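Local structure of putative fimbrium anchoring subunit Fim4B (Bacteroides ovatus, 5CAG) at residues 89-95 with 171-177; 114-120 with 138-144. The protein probably serves as the anchoring subunit of a fimbrium (pilus), attaching it at the bacterial outer membrane. All blocks are in the same frame, centred on the assembly; numbering follows the deposited sequence.

Contact 1 of 2, residues 89-95 with 171-177; sequences YETIEAY and DCYCIGK
With chi1 at -178°, the Y89 ring swings away from its own backbone nitrogen and comes to lie flat against G176. The glycine CA sits over the ring centre, 3.8 Å from the centroid, in a CH-pi contact. A C-H of the same carbon is directed at the Y89 carbonyl, G176 CA lying 3.3 Å from Y89 O, so the glycine lies against both ring and carbonyl. The phenol end reaches on to D123 and N121.

E90 bends at chi2 and K177 at chi2 and chi3, folds that bring E90 OE1 to 3.5 Å from K177 NZ in a salt bridge, with the carboxylate also resting on the aliphatic K177 CD.

Beyond this turn the chains pair as the two middle strands of a four-stranded antiparallel sheet, flanked by strands 81-84 and 179-181. A94 and Y173 form the hydrogen-bonded pair: A94 N gives Y173 O an almost straight bond (2.8 Å, 172°), and Y173 N returns one of 2.9 Å to A94 O. E93 and C174 form the neighbouring non-hydrogen-bonded pair, on the opposite face of the sheet. Where the second chain leaves the strand, I175 N still reaches I92 O at 2.9 Å, but bent to 132°. At the other end, D171 and C172 together sit opposite V181 in a classic beta bulge.

I175 CD1 packs against A94 CB at 4.1 Å, while its CB lies by I92 CG2. E93 OE2 approaches C172 CB at 3.5 Å, and the other carboxylate oxygen makes a salt bridge with R84.

Charge thus lies in two places: the exposed E90-K177 pair, whose attraction solvent probably weakens, and E93 on the strand, probably balanced by R84. Backbone bonds and the I92, A94 and I175 contacts hold the buried side.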
ATOM      1  N   TYR A  89     -17.718   2.916  -0.934  1.00 97.37           N
ATOM      2  CA  TYR A  89     -16.606   3.843  -0.700  1.00 93.91           C
ATOM      3  C   TYR A  89     -15.956   3.508   0.650  1.00 99.50           C
ATOM      4  O   TYR A  89     -14.750   3.269   0.704  1.00 96.97           O
ATOM      5  CB  TYR A  89     -17.134   5.301  -0.736  1.00 94.75           C
ATOM      6  CG  TYR A  89     -16.109   6.408  -0.569  1.00 92.30           C
ATOM      7  CD1 TYR A  89     -15.242   6.748  -1.607  1.00 91.42           C
ATOM      8  CD2 TYR A  89     -16.092   7.204   0.578  1.00 93.20           C
ATOM      9  CE1 TYR A  89     -14.340   7.805  -1.482  1.00 90.09           C
ATOM     10  CE2 TYR A  89     -15.197   8.266   0.714  1.00 91.87           C
ATOM     11  CZ  TYR A  89     -14.321   8.562  -0.318  1.00 97.60           C
ATOM     12  OH  TYR A  89     -13.411   9.587  -0.178  1.00 95.32           O
ATOM     13  N   GLU A  90     -16.788   3.348   1.704  1.00100.76           N
ATOM     14  CA  GLU A  90     -16.365   3.043   3.078  1.00101.70           C
ATOM     15  C   GLU A  90     -15.684   1.662   3.241  1.00104.39           C
ATOM     16  O   GLU A  90     -15.046   1.453   4.274  1.00105.14           O
ATOM     17  CB  GLU A  90     -17.548   3.161   4.060  1.00107.38           C
ATOM     18  CG  GLU A  90     -18.019   4.600   4.300  1.00128.38           C
ATOM     19  CD  GLU A  90     -17.180   5.507   5.198  1.00162.45           C
ATOM     20  OE1 GLU A  90     -16.991   5.164   6.389  1.00171.21           O
ATOM     21  OE2 GLU A  90     -16.776   6.599   4.730  1.00153.19           O
ATOM     22  N   THR A  91     -15.756   0.757   2.235  1.00 97.98           N
ATOM     23  CA  THR A  91     -15.141  -0.571   2.359  1.00 95.74           C
ATOM     24  C   THR A  91     -14.012  -0.893   1.356  1.00 95.12           C
ATOM     25  O   THR A  91     -13.279  -1.861   1.604  1.00 93.48           O
ATOM     26  CB  THR A  91     -16.195  -1.680   2.249  1.00 99.35           C
ATOM     27  OG1 THR A  91     -16.905  -1.560   1.023  1.00 95.96           O
ATOM     28  CG2 THR A  91     -17.153  -1.682   3.404  1.00100.71           C
ATOM     29  N   ILE A  92     -13.882  -0.137   0.234  1.00 89.19           N
ATOM     30  CA  ILE A  92     -12.873  -0.417  -0.800  1.00 85.93           C
ATOM     31  C   ILE A  92     -11.472  -0.306  -0.157  1.00 88.90           C
ATOM     32  O   ILE A  92     -11.069   0.752   0.349  1.00 89.19           O
ATOM     33  CB  ILE A  92     -13.082   0.404  -2.108  1.00 87.86           C
ATOM     34  CG1 ILE A  92     -12.102  -0.033  -3.211  1.00 85.42           C
ATOM     35  CG2 ILE A  92     -13.072   1.916  -1.880  1.00 88.22           C
ATOM     36  CD1 ILE A  92     -12.444   0.443  -4.622  1.00 86.95           C
ATOM     37  N   GLU A  93     -10.809  -1.475  -0.078  1.00 84.25           N
ATOM     38  CA  GLU A  93      -9.533  -1.722   0.597  1.00 82.57           C
ATOM     39  C   GLU A  93      -8.536  -2.368  -0.351  1.00 83.46           C
ATOM     40  O   GLU A  93      -8.909  -3.216  -1.159  1.00 84.91           O
ATOM     41  CB  GLU A  93      -9.812  -2.655   1.813  1.00 85.97           C
ATOM     42  CG  GLU A  93      -8.671  -3.059   2.746  1.00 94.92           C
ATOM     43  CD  GLU A  93      -9.027  -4.096   3.813  1.00116.35           C
ATOM     44  OE1 GLU A  93     -10.016  -4.846   3.624  1.00112.30           O
ATOM     45  OE2 GLU A  93      -8.337  -4.132   4.860  1.00102.85           O
ATOM     46  N   ALA A  94      -7.277  -1.958  -0.253  1.00 76.76           N
ATOM     47  CA  ALA A  94      -6.162  -2.525  -1.006  1.00 75.29           C
ATOM     48  C   ALA A  94      -5.384  -3.406  -0.050  1.00 79.30           C
ATOM     49  O   ALA A  94      -5.123  -2.991   1.084  1.00 78.68           O
ATOM     50  CB  ALA A  94      -5.277  -1.423  -1.574  1.00 74.29           C
ATOM     51  N   TYR A  95      -5.071  -4.633  -0.459  1.00 76.10           N
ATOM     52  CA  TYR A  95      -4.394  -5.575   0.431  1.00 76.59           C
ATOM     53  C   TYR A  95      -3.408  -6.432  -0.342  1.00 82.76           C
ATOM     54  O   TYR A  95      -3.402  -6.388  -1.571  1.00 82.99           O
ATOM     55  CB  TYR A  95      -5.443  -6.462   1.145  1.00 79.51           C
ATOM     56  CG  TYR A  95      -6.189  -7.412   0.226  1.00 82.69           C
ATOM     57  CD1 TYR A  95      -7.205  -6.957  -0.606  1.00 85.99           C
ATOM     58  CD2 TYR A  95      -5.905  -8.770   0.218  1.00 84.09           C
ATOM     59  CE1 TYR A  95      -7.888  -7.825  -1.455  1.00 90.15           C
ATOM     60  CE2 TYR A  95      -6.587  -9.650  -0.623  1.00 86.75           C
ATOM     61  CZ  TYR A  95      -7.583  -9.178  -1.454  1.00 96.12           C
ATOM     62  OH  TYR A  95      -8.225 -10.045  -2.309  1.00 97.63           O
ATOM     63  N   ASP A 171      -0.376  -2.814   6.221  1.00 82.32           N
ATOM     64  CA  ASP A 171      -0.250  -3.795   5.145  1.00 81.13           C
ATOM     65  C   ASP A 171      -1.507  -3.769   4.277  1.00 86.21           C
ATOM     66  O   ASP A 171      -1.596  -4.493   3.279  1.00 86.62           O
ATOM     67  CB  ASP A 171       0.026  -5.199   5.727  1.00 83.83           C
ATOM     68  CG  ASP A 171      -0.966  -5.637   6.779  1.00 95.28           C
ATOM     69  OD1 ASP A 171      -2.047  -6.128   6.397  1.00 95.51           O
ATOM     70  OD2 ASP A 171      -0.653  -5.490   7.994  1.00102.14           O
ATOM     71  N   CYS A 172      -2.477  -2.923   4.677  1.00 83.18           N
ATOM     72  CA  CYS A 172      -3.749  -2.661   4.007  1.00 83.25           C
ATOM     73  C   CYS A 172      -4.015  -1.182   3.934  1.00 86.78           C
ATOM     74  O   CYS A 172      -3.561  -0.443   4.799  1.00 87.93           O
ATOM     75  CB  CYS A 172      -4.873  -3.368   4.725  1.00 85.93           C
ATOM     76  SG  CYS A 172      -4.772  -5.146   4.602  1.00 91.03           S
ATOM     77  N   TYR A 173      -4.749  -0.735   2.917  1.00 81.49           N
ATOM     78  CA  TYR A 173      -5.061   0.677   2.792  1.00 80.59           C
ATOM     79  C   TYR A 173      -6.525   0.810   2.405  1.00 90.10           C
ATOM     80  O   TYR A 173      -6.953   0.219   1.413  1.00 90.16           O
ATOM     81  CB  TYR A 173      -4.108   1.379   1.801  1.00 77.82           C
ATOM     82  CG  TYR A 173      -4.313   2.874   1.668  1.00 77.55           C
ATOM     83  CD1 TYR A 173      -3.765   3.766   2.596  1.00 77.95           C
ATOM     84  CD2 TYR A 173      -5.022   3.406   0.595  1.00 78.51           C
ATOM     85  CE1 TYR A 173      -3.937   5.148   2.464  1.00 75.14           C
ATOM     86  CE2 TYR A 173      -5.207   4.783   0.459  1.00 79.96           C
ATOM     87  CZ  TYR A 173      -4.661   5.656   1.392  1.00 83.70           C
ATOM     88  OH  TYR A 173      -4.900   7.013   1.234  1.00 82.78           O
ATOM     89  N   CYS A 174      -7.311   1.507   3.261  1.00 90.50           N
ATOM     90  CA  CYS A 174      -8.719   1.784   3.025  1.00 93.16           C
ATOM     91  C   CYS A 174      -8.734   2.956   2.115  1.00 93.86           C
ATOM     92  O   CYS A 174      -8.379   4.056   2.544  1.00 93.56           O
ATOM     93  CB  CYS A 174      -9.456   2.053   4.332  1.00 97.38           C
ATOM     94  SG  CYS A 174      -9.875   0.558   5.269  1.00104.45           S
ATOM     95  N   ILE A 175      -8.984   2.698   0.820  1.00 87.42           N
ATOM     96  CA  ILE A 175      -8.947   3.708  -0.239  1.00 85.06           C
ATOM     97  C   ILE A 175      -9.980   4.813   0.026  1.00 89.77           C
ATOM     98  O   ILE A 175      -9.615   5.977  -0.009  1.00 89.79           O
ATOM     99  CB  ILE A 175      -9.108   3.055  -1.632  1.00 87.28           C
ATOM    100  CG1 ILE A 175      -7.891   2.159  -1.946  1.00 85.05           C
ATOM    101  CG2 ILE A 175      -9.288   4.115  -2.714  1.00 87.78           C
ATOM    102  CD1 ILE A 175      -8.084   1.158  -2.992  1.00 83.47           C
ATOM    103  N   GLY A 176     -11.216   4.457   0.340  1.00 87.82           N
ATOM    104  CA  GLY A 176     -12.232   5.454   0.645  1.00 90.00           C
ATOM    105  C   GLY A 176     -11.996   6.213   1.943  1.00 96.07           C
ATOM    106  O   GLY A 176     -12.327   7.401   2.038  1.00 97.80           O
ATOM    107  N   LYS A 177     -11.429   5.532   2.958  1.00 92.29           N
ATOM    108  CA  LYS A 177     -11.182   6.115   4.280  1.00 92.90           C
ATOM    109  C   LYS A 177      -9.893   6.958   4.283  1.00 95.28           C
ATOM    110  O   LYS A 177      -9.754   7.843   5.137  1.00 97.41           O
ATOM    111  CB  LYS A 177     -11.134   5.023   5.385  1.00 96.66           C
ATOM    112  CG  LYS A 177     -12.434   4.189   5.636  1.00113.42           C
ATOM    113  CD  LYS A 177     -13.573   4.942   6.407  1.00129.46           C
ATOM    114  CE  LYS A 177     -13.370   5.136   7.909  1.00138.90           C
ATOM    115  NZ  LYS A 177     -14.351   6.095   8.509  1.00140.09           N
TER

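Contact 2 of 2, residues 114-120 with 138-144; sequences PDSLYVL and WKLESVV. With SO4 (sulfate ion), chain D.
L120 CD2 lies over one face of the W138 indole, 3.6 Å from the centroid of the five-membered ring and 20° off its normal, a CH-pi contact in which the side chains cross at about a right angle. V71, V73, I22 and L24 also touch this tryptophan. E141 C and sulfate O3 lie at the edge of the Y118 ring, near its plane, and Y118 OH gives O3 a weak hydrogen bond of 3.2 Å; T30 and K146 bind the same ion, probably a crystallisation component. Y118 CE1 rests on S142 CB, and W26 packs edge-to-face with the phenol ring.

L120, W138, Y118 and S142 belong to a beta hairpin of strands 118-127 and 134-154, in the DUF5119 family of the transthyretin clan; the protein is a FimB/Mfa2 member of the fimbrillin superfamily. Here V119 and E141 form a hydrogen-bonded pair, next to the non-hydrogen-bonded Y118-S142: V119 N bonds to E141 O at 2.8 Å, whereas E141 N approaches V119 O from above the carbonyl plane, 42° out of it. V143 N adds a third bond, 3.0 Å long, to L117 O.

A chi1 of -66° sets V143 CG2 between its own backbone N and carbonyl carbon, facing L117 CD2 at 3.7 Å and also meeting V119 CG2. E141 OE2 takes a salt bridge from K206 NZ and a hydrogen bond from E210 N. V144 CG1 lies 4.2 Å from P114 CG.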
ATOM      1  N   PRO A 114       3.620  -4.454  -0.445  1.00 74.86           N
ATOM      2  CA  PRO A 114       2.778  -3.870  -1.487  1.00 73.86           C
ATOM      3  C   PRO A 114       3.586  -3.176  -2.562  1.00 77.51           C
ATOM      4  O   PRO A 114       4.540  -2.483  -2.240  1.00 76.74           O
ATOM      5  CB  PRO A 114       1.923  -2.877  -0.710  1.00 75.54           C
ATOM      6  CG  PRO A 114       2.734  -2.499   0.443  1.00 79.91           C
ATOM      7  CD  PRO A 114       3.463  -3.728   0.830  1.00 76.12           C
ATOM      8  N   ASP A 115       3.212  -3.370  -3.847  1.00 75.35           N
ATOM      9  CA  ASP A 115       3.892  -2.678  -4.944  1.00 74.84           C
ATOM     10  C   ASP A 115       3.289  -1.258  -5.066  1.00 80.19           C
ATOM     11  O   ASP A 115       2.547  -0.855  -4.165  1.00 80.31           O
ATOM     12  CB  ASP A 115       3.901  -3.469  -6.258  1.00 76.73           C
ATOM     13  CG  ASP A 115       2.588  -3.970  -6.784  1.00 85.75           C
ATOM     14  OD1 ASP A 115       1.777  -4.479  -5.974  1.00 84.36           O
ATOM     15  OD2 ASP A 115       2.411  -3.957  -8.021  1.00 96.84           O
ATOM     16  N   SER A 116       3.667  -0.459  -6.081  1.00 76.25           N
ATOM     17  CA  SER A 116       3.219   0.930  -6.092  1.00 75.29           C
ATOM     18  C   SER A 116       1.715   1.102  -6.341  1.00 76.38           C
ATOM     19  O   SER A 116       1.157   0.526  -7.269  1.00 76.31           O
ATOM     20  CB  SER A 116       4.036   1.753  -7.072  1.00 80.07           C
ATOM     21  OG  SER A 116       5.386   1.723  -6.634  1.00 92.99           O
ATOM     22  N   LEU A 117       1.064   1.862  -5.433  1.00 70.80           N
ATOM     23  CA  LEU A 117      -0.362   2.218  -5.498  1.00 69.07           C
ATOM     24  C   LEU A 117      -0.491   3.732  -5.418  1.00 72.27           C
ATOM     25  O   LEU A 117       0.201   4.379  -4.607  1.00 71.37           O
ATOM     26  CB  LEU A 117      -1.197   1.532  -4.407  1.00 67.75           C
ATOM     27  CG  LEU A 117      -2.698   1.713  -4.461  1.00 70.65           C
ATOM     28  CD1 LEU A 117      -3.348   0.935  -5.621  1.00 69.58           C
ATOM     29  CD2 LEU A 117      -3.285   1.299  -3.189  1.00 72.86           C
ATOM     30  N   TYR A 118      -1.313   4.287  -6.335  1.00 68.19           N
ATOM     31  CA  TYR A 118      -1.587   5.712  -6.461  1.00 68.32           C
ATOM     32  C   TYR A 118      -3.059   5.920  -6.243  1.00 74.18           C
ATOM     33  O   TYR A 118      -3.871   5.258  -6.881  1.00 76.35           O
ATOM     34  CB  TYR A 118      -1.125   6.258  -7.810  1.00 69.44           C
ATOM     35  CG  TYR A 118       0.309   5.907  -8.114  1.00 70.48           C
ATOM     36  CD1 TYR A 118       1.362   6.615  -7.540  1.00 71.50           C
ATOM     37  CD2 TYR A 118       0.619   4.842  -8.953  1.00 71.74           C
ATOM     38  CE1 TYR A 118       2.690   6.279  -7.810  1.00 72.99           C
ATOM     39  CE2 TYR A 118       1.942   4.483  -9.210  1.00 72.35           C
ATOM     40  CZ  TYR A 118       2.974   5.202  -8.641  1.00 79.37           C
ATOM     41  OH  TYR A 118       4.263   4.824  -8.943  1.00 80.67           O
ATOM     42  N   VAL A 119      -3.412   6.729  -5.255  1.00 70.06           N
ATOM     43  CA  VAL A 119      -4.809   6.903  -4.901  1.00 70.76           C
ATOM     44  C   VAL A 119      -5.184   8.378  -4.841  1.00 75.81           C
ATOM     45  O   VAL A 119      -4.375   9.232  -4.464  1.00 75.24           O
ATOM     46  CB  VAL A 119      -5.118   6.179  -3.546  1.00 73.82           C
ATOM     47  CG1 VAL A 119      -6.477   6.574  -2.955  1.00 74.92           C
ATOM     48  CG2 VAL A 119      -5.045   4.672  -3.700  1.00 73.20           C
ATOM     49  N   LEU A 120      -6.442   8.641  -5.218  1.00 73.50           N
ATOM     50  CA  LEU A 120      -7.175   9.877  -5.035  1.00 74.80           C
ATOM     51  C   LEU A 120      -8.533   9.506  -4.460  1.00 82.76           C
ATOM     52  O   LEU A 120      -9.216   8.638  -5.022  1.00 83.90           O
ATOM     53  CB  LEU A 120      -7.322  10.723  -6.303  1.00 75.14           C
ATOM     54  CG  LEU A 120      -8.336  11.869  -6.171  1.00 80.93           C
ATOM     55  CD1 LEU A 120      -7.830  12.952  -5.248  1.00 81.81           C
ATOM     56  CD2 LEU A 120      -8.710  12.427  -7.497  1.00 82.85           C
ATOM     57  N   TRP A 138      -6.950  16.217 -11.949  1.00 85.57           N
ATOM     58  CA  TRP A 138      -6.515  15.423 -10.817  1.00 83.14           C
ATOM     59  C   TRP A 138      -5.084  14.996 -10.947  1.00 84.63           C
ATOM     60  O   TRP A 138      -4.518  15.010 -12.032  1.00 84.49           O
ATOM     61  CB  TRP A 138      -7.423  14.183 -10.665  1.00 81.77           C
ATOM     62  CG  TRP A 138      -8.860  14.476 -10.317  1.00 83.86           C
ATOM     63  CD1 TRP A 138      -9.341  15.593  -9.703  1.00 87.54           C
ATOM     64  CD2 TRP A 138      -9.972  13.581 -10.440  1.00 84.45           C
ATOM     65  NE1 TRP A 138     -10.687  15.467  -9.477  1.00 88.12           N
ATOM     66  CE2 TRP A 138     -11.102  14.238  -9.909  1.00 89.54           C
ATOM     67  CE3 TRP A 138     -10.129  12.282 -10.952  1.00 85.95           C
ATOM     68  CZ2 TRP A 138     -12.377  13.654  -9.890  1.00 90.42           C
ATOM     69  CZ3 TRP A 138     -11.403  11.715 -10.963  1.00 88.94           C
ATOM     70  CH2 TRP A 138     -12.503  12.391 -10.417  1.00 90.81           C
ATOM     71  N   LYS A 139      -4.499  14.663  -9.801  1.00 80.32           N
ATOM     72  CA  LYS A 139      -3.143  14.163  -9.557  1.00 78.96           C
ATOM     73  C   LYS A 139      -3.308  13.052  -8.544  1.00 85.21           C
ATOM     74  O   LYS A 139      -4.166  13.174  -7.661  1.00 87.52           O
ATOM     75  CB  LYS A 139      -2.241  15.288  -9.032  1.00 79.94           C
ATOM     76  CG  LYS A 139      -0.799  14.875  -8.840  1.00 83.52           C
ATOM     77  CD  LYS A 139       0.178  16.033  -8.719  1.00 87.65           C
ATOM     78  CE  LYS A 139       0.874  16.379 -10.017  1.00 92.37           C
ATOM     79  NZ  LYS A 139       1.706  17.618  -9.885  1.00103.71           N
ATOM     80  N   LEU A 140      -2.595  11.938  -8.693  1.00 79.33           N
ATOM     81  CA  LEU A 140      -2.824  10.879  -7.724  1.00 76.94           C
ATOM     82  C   LEU A 140      -1.739  10.889  -6.687  1.00 78.80           C
ATOM     83  O   LEU A 140      -0.718  11.549  -6.882  1.00 80.43           O
ATOM     84  CB  LEU A 140      -2.929   9.545  -8.434  1.00 76.52           C
ATOM     85  CG  LEU A 140      -4.334   9.023  -8.623  1.00 81.28           C
ATOM     86  CD1 LEU A 140      -5.185   9.986  -9.423  1.00 82.35           C
ATOM     87  CD2 LEU A 140      -4.302   7.698  -9.314  1.00 83.31           C
ATOM     88  N   GLU A 141      -1.963  10.228  -5.556  1.00 72.52           N
ATOM     89  CA  GLU A 141      -0.967  10.248  -4.490  1.00 71.58           C
ATOM     90  C   GLU A 141      -0.344   8.859  -4.275  1.00 77.00           C
ATOM     91  O   GLU A 141      -1.079   7.874  -4.210  1.00 77.06           O
ATOM     92  CB  GLU A 141      -1.605  10.777  -3.193  1.00 72.83           C
ATOM     93  CG  GLU A 141      -0.846  10.438  -1.924  1.00 72.84           C
ATOM     94  CD  GLU A 141      -1.522  10.796  -0.621  1.00 86.81           C
ATOM     95  OE1 GLU A 141      -2.769  10.937  -0.582  1.00103.96           O
ATOM     96  OE2 GLU A 141      -0.790  10.856   0.390  1.00 60.99           O
ATOM     97  N   SER A 142       1.010   8.786  -4.133  1.00 73.42           N
ATOM     98  CA  SER A 142       1.646   7.512  -3.851  1.00 72.06           C
ATOM     99  C   SER A 142       1.389   7.175  -2.405  1.00 78.48           C
ATOM    100  O   SER A 142       1.850   7.894  -1.525  1.00 80.25           O
ATOM    101  CB  SER A 142       3.130   7.524  -4.168  1.00 74.00           C
ATOM    102  OG  SER A 142       3.578   6.184  -4.026  1.00 89.13           O
ATOM    103  N   VAL A 143       0.581   6.134  -2.155  1.00 74.72           N
ATOM    104  CA  VAL A 143       0.216   5.741  -0.792  1.00 73.93           C
ATOM    105  C   VAL A 143       1.085   4.578  -0.268  1.00 75.19           C
ATOM    106  O   VAL A 143       0.777   4.012   0.771  1.00 74.75           O
ATOM    107  CB  VAL A 143      -1.279   5.408  -0.715  1.00 78.51           C
ATOM    108  CG1 VAL A 143      -2.115   6.654  -0.959  1.00 78.98           C
ATOM    109  CG2 VAL A 143      -1.645   4.310  -1.702  1.00 78.21           C
ATOM    110  N   VAL A 144       2.177   4.245  -0.966  1.00 70.96           N
ATOM    111  CA  VAL A 144       3.088   3.188  -0.529  1.00 69.69           C
ATOM    112  C   VAL A 144       4.444   3.800  -0.203  1.00 73.85           C
ATOM    113  O   VAL A 144       5.060   4.394  -1.089  1.00 74.25           O
ATOM    114  CB  VAL A 144       3.233   2.066  -1.572  1.00 71.93           C
ATOM    115  CG1 VAL A 144       4.269   1.051  -1.113  1.00 71.71           C
ATOM    116  CG2 VAL A 144       1.904   1.393  -1.859  1.00 71.09           C
TER
HETATM  117  S   SO4 D 403       8.422   5.462  -8.447  1.00207.07           S
HETATM  118  O1  SO4 D 403       8.453   4.038  -8.804  1.00206.72           O
HETATM  119  O2  SO4 D 403       8.643   6.284  -9.632  1.00206.24           O
HETATM  120  O3  SO4 D 403       7.121   5.784  -7.848  1.00206.71           O
HETATM  121  O4  SO4 D 403       9.486   5.753  -7.490  1.00207.80           O

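How the contacts relate
The centres of the two contacts are about 12 Å apart, and their apolar faces pack directly on each other. A94 CB of contact 1 meets L117 CD2 of contact 2 at 3.7 Å, and I175 CG2 reaches V119 CG1 at the same distance. Y173 spans the same interface, its OH 3.6 Å from V143 CG1. The small four-stranded sheet is thereby laid against the hairpin by the side that carries A94 and Y173, while the Y118-S142 face of the hairpin turns to the sulfate. In sequence, both segments of contact 2 fall between those of contact 1, so the hairpin forms part of the chain that contact 1 closes.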